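Local coordinates for protein 4-hydroxybenzoyl-CoA thioesterase (Pseudomonas sp. CBS3, PDB 1LO7) that hydrolyses 4-hydroxybenzoyl-CoA to 4-hydroxybenzoate and free coenzyme A, the last step in the conversion of 4-chlorobenzoate to 4-hydroxybenzoate, at residues R89-Q94 / D114-F119; R95-R100 / V110-E115. All coordinates share one frame; numbering follows the deposited sequence. Where two conformers were deposited one is given.

Contact 1: residues R89-Q94 / D114-F119; sequences RKSFVQ and DEIRVF. With 4CO (4-hydroxyphenacyl coenzyme A), chain B.
Phe-92 and Arg-117 face each other as a hydrogen-bonded antiparallel pair in the hairpin of strands 91-101 and 107-123, part of the curved sheet of the hot dog fold. Their two backbone bonds, Phe-92 N to Arg-117 O and the reverse, both measure 3.0 Å. A second such pair follows at Gln-94 and Glu-115, where Gln-94 N lies 2.7 Å from Glu-115 O. The Phe-92 side chain leans over the neighbouring strand: with CG between its own backbone N and carbonyl carbon (chi1 60°), the ring has Arg-117 O above one face, displaced toward the rim, and its CZ stands 3.5 Å from Arg-117 CB. Farther along, Phe-92 CE1 reaches Phe-119 CE2 at 3.6 Å, the two ring planes inclined at 45°.

The other face of the sheet carries Ser-91, Val-93, Ile-116 and Val-118, and here the adenosine 3'-phosphate part of the ligand binds. Backbone N-H groups of Arg-89, Lys-90 and Ser-91 converge on the 3'-phosphate; Arg-89 N and Ser-91 N both donate to O9A, whereas the stronger bond of Lys-90 N goes to O8A at 2.8 Å. Ile-116 CD1 meets adenine atom C2A, and Val-118 CG1 lies near ribose atom O4D. A water bridges Lys-90 O and Phe-119 N, donating to the first and accepting from the second.

In the second shell, helix 25-41 covers the Phe-92 and Arg-117 face, supplying Phe-39 to both phenylalanine rings and Asp-32 to Arg-117 NH2. Arg-117 itself touches the ligand: extended from CG to NE, it brings NH1 to 3.6 Å from C6B of the hydroxyphenyl ring. Glu-115 OE1 holds this guanidinium, accepting from NE and NH2 at 2.8 Å each, both from the same side of the carboxylate plane.

Contact 2: residues R95-R100 / V110-E115; sequences RHSVSR and VMRADE
Arg-95 and Asp-114 lie side by side and point the same way, their guanidinium and carboxylate planes only 1° apart. This coplanarity gives a side-on, two-pronged salt bridge: NE of Arg-95 meets OD1 of Asp-114 at 2.7 Å and NH2 meets OD2 at 2.9 Å, each oxygen using its syn lone pair. The bend at chi3 (-66°) turns the Arg-95 guanidinium back along the aspartate. On the same face, Arg-112 also uses NE and an NH, but both converge in its guanidinium plane on one atom, Ser-97 OG, with NE the nearer at 2.8 Å.

His-96, on the other face, stands perpendicular to the carboxylate of Glu-115 (planes 90° apart). Its NE2 donates to OE1 at 2.8 Å from well above the carboxylate plane. Since ND1 is hydrogen-bonded to Thr-82, both ring nitrogens are engaged and the imidazole's rotation is fixed.

Toward the turn of the hairpin, Val-98 CG2 rests 3.6 Å from Met-111 SD. Val-110 and Met-111 both face Val-98, a classic beta bulge, and both their N-H groups donate to Val-98 O.

Strand 77-87 continues the sheet beyond segment 95-100, pairing with Arg-95 and Ser-97 through Cys-83 and Glu-81. Leu-31 of helix 25-41 packs against His-96, Ala-113 and Glu-115, and Met-111 touches Phe-68 of strand 56-68.

Overall arrangement
Contacts 1 and 2 are consecutive parts of one antiparallel hairpin, with centres about 16 Å apart on strands 91-101 and 107-123. The chain runs through 89-94 and directly into 95-100, turns, and returns through 110-115, which overlaps 114-119 at Asp-114 and Glu-115. Contact 2 is therefore nearer the turn, and contact 1 is at the hairpin's open end, where the nucleotide end of coenzyme A binds. Strands 77-87 and 56-68 flank the hairpin in the sheet, and helix 25-41 packs along one face. Glu-115, shared by both, ties His-96 of contact 2 to the pocket residue Arg-117 of contact 1.

Contact 1: residues R89-Q94 / D114-F119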
loop_
_atom_site.group_PDB
_atom_site.type_symbol
_atom_site.label_atom_id
_atom_site.label_comp_id
_atom_site.label_asym_id
_atom_site.label_seq_id
_atom_site.Cartn_x
_atom_site.Cartn_y
_atom_site.Cartn_z
ATOM N N ARG A 89 -1.095 26.626 17.825
ATOM C CA ARG A 89 -0.256 27.709 17.332
ATOM C C ARG A 89 0.269 27.224 16.002
ATOM O O ARG A 89 -0.176 27.676 14.943
ATOM C CB ARG A 89 0.876 28.089 18.292
ATOM C CG ARG A 89 1.766 29.193 17.713
ATOM C CD ARG A 89 2.679 29.815 18.764
ATOM N NE ARG A 89 3.008 31.209 18.471
ATOM C CZ ARG A 89 3.994 31.572 17.643
ATOM N NH1 ARG A 89 4.757 30.672 17.029
ATOM N NH2 ARG A 89 4.238 32.864 17.412
ATOM N N LYS A 90 1.198 26.273 16.052
ATOM C CA LYS A 90 1.728 25.718 14.815
ATOM C C LYS A 90 0.992 24.429 14.457
ATOM O O LYS A 90 1.100 23.907 13.344
ATOM C CB LYS A 90 3.184 25.369 14.964
ATOM C CG LYS A 90 4.051 26.568 15.104
ATOM C CD LYS A 90 5.510 26.216 14.863
ATOM C CE LYS A 90 6.397 27.430 15.016
ATOM N NZ LYS A 90 7.771 27.024 15.239
ATOM N N SER A 91 0.218 23.893 15.383
ATOM C CA SER A 91 -0.479 22.642 15.101
ATOM C C SER A 91 -1.970 22.772 15.115
ATOM O O SER A 91 -2.502 23.776 15.559
ATOM C CB SER A 91 -0.098 21.586 16.150
ATOM O OG SER A 91 -0.482 21.990 17.483
ATOM N N PHE A 92 -2.650 21.718 14.668
ATOM C CA PHE A 92 -4.098 21.711 14.701
ATOM C C PHE A 92 -4.529 20.246 14.891
ATOM O O PHE A 92 -3.793 19.308 14.524
ATOM C CB PHE A 92 -4.705 22.380 13.450
ATOM C CG PHE A 92 -4.313 21.690 12.146
ATOM C CD1 PHE A 92 -3.221 22.142 11.389
ATOM C CD2 PHE A 92 -5.018 20.574 11.668
ATOM C CE1 PHE A 92 -2.836 21.508 10.201
ATOM C CE2 PHE A 92 -4.650 19.936 10.475
ATOM C CZ PHE A 92 -3.558 20.405 9.730
ATOM N N VAL A 93 -5.699 20.078 15.453
ATOM C CA VAL A 93 -6.224 18.755 15.707
ATOM C C VAL A 93 -7.302 18.555 14.687
ATOM O O VAL A 93 -8.246 19.336 14.619
ATOM C CB VAL A 93 -6.808 18.640 17.135
ATOM C CG1 VAL A 93 -7.409 17.238 17.326
ATOM C CG2 VAL A 93 -5.781 18.926 18.255
ATOM N N GLN A 94 -7.126 17.511 13.871
ATOM C CA GLN A 94 -8.085 17.180 12.838
ATOM C C GLN A 94 -8.763 15.845 13.229
ATOM O O GLN A 94 -8.105 14.814 13.392
ATOM C CB GLN A 94 -7.410 17.059 11.441
ATOM C CG GLN A 94 -8.393 17.116 10.271
ATOM C CD GLN A 94 -7.658 17.308 8.940
ATOM O OE1 GLN A 94 -8.167 17.954 8.008
ATOM N NE2 GLN A 94 -6.457 16.773 8.849
ATOM N N ASP A 114 -8.106 11.175 15.946
ATOM C CA ASP A 114 -7.809 12.569 16.165
ATOM C C ASP A 114 -6.354 12.664 15.750
ATOM O O ASP A 114 -5.458 12.092 16.403
ATOM C CB ASP A 114 -7.929 13.012 17.609
ATOM C CG ASP A 114 -9.364 13.248 17.948
ATOM O OD1 ASP A 114 -10.224 13.364 17.115
ATOM O OD2 ASP A 114 -9.601 13.319 19.222
ATOM N N GLU A 115 -6.112 13.377 14.647
ATOM C CA GLU A 115 -4.769 13.572 14.120
ATOM C C GLU A 115 -4.266 14.955 14.467
ATOM O O GLU A 115 -5.021 15.919 14.354
ATOM C CB GLU A 115 -4.740 13.460 12.554
ATOM C CG GLU A 115 -5.142 12.061 12.035
ATOM C CD GLU A 115 -5.063 12.012 10.533
ATOM O OE1 GLU A 115 -5.345 12.944 9.824
ATOM O OE2 GLU A 115 -4.695 10.843 10.063
ATOM N N ILE A 116 -3.005 15.033 14.846
ATOM C CA ILE A 116 -2.415 16.322 15.128
ATOM C C ILE A 116 -1.439 16.567 13.988
ATOM O O ILE A 116 -0.517 15.788 13.770
ATOM C CB ILE A 116 -1.730 16.440 16.476
ATOM C CG1 ILE A 116 -2.755 16.089 17.597
ATOM C CG2 ILE A 116 -1.183 17.873 16.592
ATOM C CD1 ILE A 116 -2.270 16.410 19.019
ATOM N N ARG A 117 -1.662 17.635 13.219
ATOM C CA ARG A 117 -0.793 17.921 12.104
ATOM C C ARG A 117 -0.311 19.362 12.156
ATOM O O ARG A 117 -0.739 20.176 13.010
ATOM C CB ARG A 117 -1.603 17.731 10.814
ATOM C CG ARG A 117 -1.901 16.259 10.452
ATOM C CD ARG A 117 -2.924 16.187 9.329
ATOM N NE ARG A 117 -3.389 14.830 8.979
ATOM C CZ ARG A 117 -2.883 14.111 7.975
ATOM N NH1 ARG A 117 -1.853 14.539 7.207
ATOM N NH2 ARG A 117 -3.441 12.920 7.740
ATOM N N VAL A 118 0.575 19.678 11.218
ATOM C CA VAL A 118 1.099 21.041 11.126
ATOM C C VAL A 118 1.317 21.351 9.695
ATOM O O VAL A 118 1.524 20.441 8.895
ATOM C CB VAL A 118 2.454 21.160 11.769
ATOM C CG1 VAL A 118 2.377 20.849 13.254
ATOM C CG2 VAL A 118 3.498 20.302 11.053
ATOM N N PHE A 119 1.260 22.653 9.369
ATOM C CA PHE A 119 1.567 23.121 8.018
ATOM C C PHE A 119 3.072 23.170 8.017
ATOM O O PHE A 119 3.650 23.573 8.996
ATOM C CB PHE A 119 0.992 24.492 7.678
ATOM C CG PHE A 119 -0.468 24.354 7.308
ATOM C CD1 PHE A 119 -0.856 24.101 5.995
ATOM C CD2 PHE A 119 -1.451 24.451 8.294
ATOM C CE1 PHE A 119 -2.202 23.998 5.662
ATOM C CE2 PHE A 119 -2.803 24.341 7.971
ATOM C CZ PHE A 119 -3.174 24.100 6.648
HETATM N N1A 4CO B . 1.844 15.731 20.193
HETATM C C2A 4CO B . 1.200 16.933 20.092
HETATM N N3A 4CO B . 1.610 18.005 19.464
HETATM C C4A 4CO B . 2.802 17.815 18.859
HETATM C C5A 4CO B . 3.570 16.663 18.887
HETATM C C6A 4CO B . 3.046 15.566 19.588
HETATM N N6A 4CO B . 3.674 14.413 19.679
HETATM N N7A 4CO B . 4.751 16.833 18.171
HETATM C C8A 4CO B . 4.693 18.096 17.728
HETATM N N9A 4CO B . 3.551 18.735 18.134
HETATM C C1D 4CO B . 3.178 20.137 17.925
HETATM C C2D 4CO B . 4.035 21.080 18.764
HETATM O O2D 4CO B . 3.591 21.132 20.121
HETATM C C3D 4CO B . 3.734 22.387 18.052
HETATM O O3D 4CO B . 2.391 22.752 18.247
HETATM P P3D 4CO B . 1.973 24.209 18.695
HETATM O O7A 4CO B . 2.116 24.254 20.135
HETATM O O8A 4CO B . 2.821 25.202 18.027
HETATM O O9A 4CO B . 0.491 24.404 18.273
HETATM C C4D 4CO B . 3.826 21.901 16.610
HETATM O O4D 4CO B . 3.557 20.465 16.648
HETATM C C5D 4CO B . 5.084 22.214 15.855
HETATM O O5D 4CO B . 6.138 21.439 16.432
HETATM P P1A 4CO B . 7.501 22.169 16.787
HETATM O O1A 4CO B . 8.237 21.144 17.543
HETATM O O2A 4CO B . 7.298 23.388 17.536
HETATM O O3A 4CO B . 8.212 22.568 15.501
HETATM P P2A 4CO B . 9.287 21.790 14.601
HETATM O O4A 4CO B . 9.448 22.599 13.373
HETATM O O5A 4CO B . 10.552 21.747 15.330
HETATM O O6A 4CO B . 8.931 20.196 14.396
HETATM C CBP 4CO B . 8.196 18.699 12.756
HETATM C CCP 4CO B . 7.796 19.890 13.631
HETATM C CDP 4CO B . 9.415 19.037 11.881
HETATM C CEP 4CO B . 7.004 18.239 11.929
HETATM C CAP 4CO B . 8.775 17.557 13.608
HETATM O OAP 4CO B . 7.830 17.152 14.599
HETATM C C9P 4CO B . 8.892 16.273 12.788
HETATM O O9P 4CO B . 9.667 16.211 11.857
HETATM N N8P 4CO B . 7.980 15.192 13.108
HETATM C C7P 4CO B . 8.019 14.114 12.112
HETATM C C6P 4CO B . 6.979 14.319 11.001
HETATM C C5P 4CO B . 6.824 13.008 10.224
HETATM O O5P 4CO B . 7.771 12.442 9.688
HETATM N N4P 4CO B . 5.458 12.543 10.176
HETATM C C3P 4CO B . 5.262 11.240 9.557
HETATM C C2P 4CO B . 5.373 11.315 8.057
HETATM S S1P 4CO B . 4.734 12.826 7.336
HETATM O O1B 4CO B . 2.529 11.254 5.510
HETATM C C1B 4CO B . 3.092 12.316 5.312
HETATM C C2B 4CO B . 2.312 13.483 4.882
HETATM C C3B 4CO B . 2.985 14.707 4.643
HETATM C C4B 4CO B . 2.261 15.816 4.212
HETATM C C5B 4CO B . 0.873 15.701 3.992
HETATM O O2B 4CO B . 0.132 16.794 3.494
HETATM C C6B 4CO B . 0.206 14.473 4.260
HETATM C C7B 4CO B . 0.934 13.353 4.707
HETATM C CB 4CO B . 4.550 12.465 5.544
HETATM O O HOH W 1 0.882 24.898 11.019
#

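Contact 2: residues R95-R100 / V110-E115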
loop_
_atom_site.group_PDB
_atom_site.type_symbol
_atom_site.label_atom_id
_atom_site.label_comp_id
_atom_site.label_asym_id
_atom_site.label_seq_id
_atom_site.Cartn_x
_atom_site.Cartn_y
_atom_site.Cartn_z
ATOM N N ARG A 95 -10.064 15.903 13.388
ATOM C CA ARG A 95 -10.819 14.727 13.780
ATOM C C ARG A 95 -11.517 14.093 12.589
ATOM O O ARG A 95 -12.089 14.792 11.727
ATOM C CB ARG A 95 -11.876 15.094 14.842
ATOM C CG ARG A 95 -12.875 13.926 15.076
ATOM C CD ARG A 95 -13.673 14.083 16.362
ATOM N NE ARG A 95 -12.791 13.995 17.516
ATOM C CZ ARG A 95 -13.220 14.110 18.765
ATOM N NH1 ARG A 95 -14.501 14.328 19.052
ATOM N NH2 ARG A 95 -12.348 14.012 19.739
ATOM N N HIS A 96 -11.471 12.744 12.551
ATOM C CA HIS A 96 -12.118 11.997 11.497
ATOM C C HIS A 96 -13.017 10.913 12.092
ATOM O O HIS A 96 -12.557 10.143 12.937
ATOM C CB HIS A 96 -11.143 11.290 10.568
ATOM C CG HIS A 96 -10.017 12.103 10.032
ATOM N ND1 HIS A 96 -10.163 12.851 8.897
ATOM C CD2 HIS A 96 -8.740 12.196 10.466
ATOM C CE1 HIS A 96 -8.989 13.412 8.661
ATOM N NE2 HIS A 96 -8.115 13.054 9.610
ATOM N N SER A 97 -14.284 10.871 11.679
ATOM C CA SER A 97 -15.200 9.832 12.152
ATOM C C SER A 97 -15.581 8.982 10.945
ATOM O O SER A 97 -16.053 9.515 9.922
ATOM C CB SER A 97 -16.417 10.429 12.810
ATOM O OG SER A 97 -15.936 11.259 13.870
ATOM N N VAL A 98 -15.357 7.655 11.049
ATOM C CA VAL A 98 -15.632 6.724 9.941
ATOM C C VAL A 98 -16.812 5.820 10.300
ATOM O O VAL A 98 -16.819 5.145 11.344
ATOM C CB VAL A 98 -14.416 5.815 9.636
ATOM C CG1 VAL A 98 -14.712 4.906 8.432
ATOM C CG2 VAL A 98 -13.156 6.670 9.395
ATOM N N SER A 99 -17.799 5.816 9.419
ATOM C CA SER A 99 -18.952 4.991 9.688
ATOM C C SER A 99 -19.363 4.222 8.465
ATOM O O SER A 99 -18.940 4.495 7.343
ATOM C CB SER A 99 -20.137 5.826 10.149
ATOM O OG SER A 99 -20.510 6.738 9.145
ATOM N N ARG A 100 -20.238 3.285 8.712
ATOM C CA ARG A 100 -20.817 2.525 7.625
ATOM C C ARG A 100 -22.250 2.258 7.940
ATOM O O ARG A 100 -22.670 2.293 9.098
ATOM C CB ARG A 100 -20.111 1.292 7.144
ATOM C CG ARG A 100 -19.863 0.348 8.257
ATOM C CD ARG A 100 -20.984 -0.646 8.278
ATOM N NE ARG A 100 -20.584 -2.040 8.225
ATOM C CZ ARG A 100 -19.463 -2.575 8.689
ATOM N NH1 ARG A 100 -18.509 -1.869 9.260
ATOM N NH2 ARG A 100 -19.283 -3.890 8.572
ATOM N N VAL A 110 -17.403 2.929 12.774
ATOM C CA VAL A 110 -16.384 1.922 12.459
ATOM C C VAL A 110 -15.061 2.237 13.140
ATOM O O VAL A 110 -14.440 1.402 13.816
ATOM C CB VAL A 110 -16.190 1.730 10.928
ATOM C CG1 VAL A 110 -14.992 0.839 10.656
ATOM C CG2 VAL A 110 -17.415 1.066 10.318
ATOM N N MET A 111 -14.610 3.479 12.945
ATOM C CA MET A 111 -13.371 3.892 13.577
ATOM C C MET A 111 -13.317 5.409 13.697
ATOM O O MET A 111 -14.100 6.133 13.068
ATOM C CB MET A 111 -12.095 3.277 12.933
ATOM C CG MET A 111 -11.740 3.814 11.566
ATOM S SD MET A 111 -10.670 5.268 11.589
ATOM C CE MET A 111 -9.073 4.800 12.310
ATOM N N ARG A 112 -12.408 5.884 14.523
ATOM C CA ARG A 112 -12.281 7.328 14.679
ATOM C C ARG A 112 -10.831 7.675 14.953
ATOM O O ARG A 112 -10.097 6.869 15.542
ATOM C CB ARG A 112 -13.159 7.832 15.832
ATOM C CG ARG A 112 -12.985 9.343 16.063
ATOM C CD ARG A 112 -14.044 9.978 16.996
ATOM N NE ARG A 112 -15.404 10.180 16.434
ATOM C CZ ARG A 112 -16.564 9.690 16.934
ATOM N NH1 ARG A 112 -16.623 8.954 18.045
ATOM N NH2 ARG A 112 -17.694 9.990 16.299
ATOM N N ALA A 113 -10.403 8.874 14.524
ATOM C CA ALA A 113 -9.048 9.238 14.817
ATOM C C ALA A 113 -8.933 10.760 14.981
ATOM O O ALA A 113 -9.597 11.511 14.260
ATOM C CB ALA A 113 -8.079 8.802 13.704
ATOM N N ASP A 114 -8.106 11.175 15.946
ATOM C CA ASP A 114 -7.809 12.569 16.165
ATOM C C ASP A 114 -6.354 12.664 15.750
ATOM O O ASP A 114 -5.458 12.092 16.403
ATOM C CB ASP A 114 -7.929 13.012 17.609
ATOM C CG ASP A 114 -9.364 13.248 17.948
ATOM O OD1 ASP A 114 -10.224 13.364 17.115
ATOM O OD2 ASP A 114 -9.601 13.319 19.222
ATOM N N GLU A 115 -6.112 13.377 14.647
ATOM C CA GLU A 115 -4.769 13.572 14.120
ATOM C C GLU A 115 -4.266 14.955 14.467
ATOM O O GLU A 115 -5.021 15.919 14.354
ATOM C CB GLU A 115 -4.740 13.460 12.554
ATOM C CG GLU A 115 -5.142 12.061 12.035
ATOM C CD GLU A 115 -5.063 12.012 10.533
ATOM O OE1 GLU A 115 -5.345 12.944 9.824
ATOM O OE2 GLU A 115 -4.695 10.843 10.063
#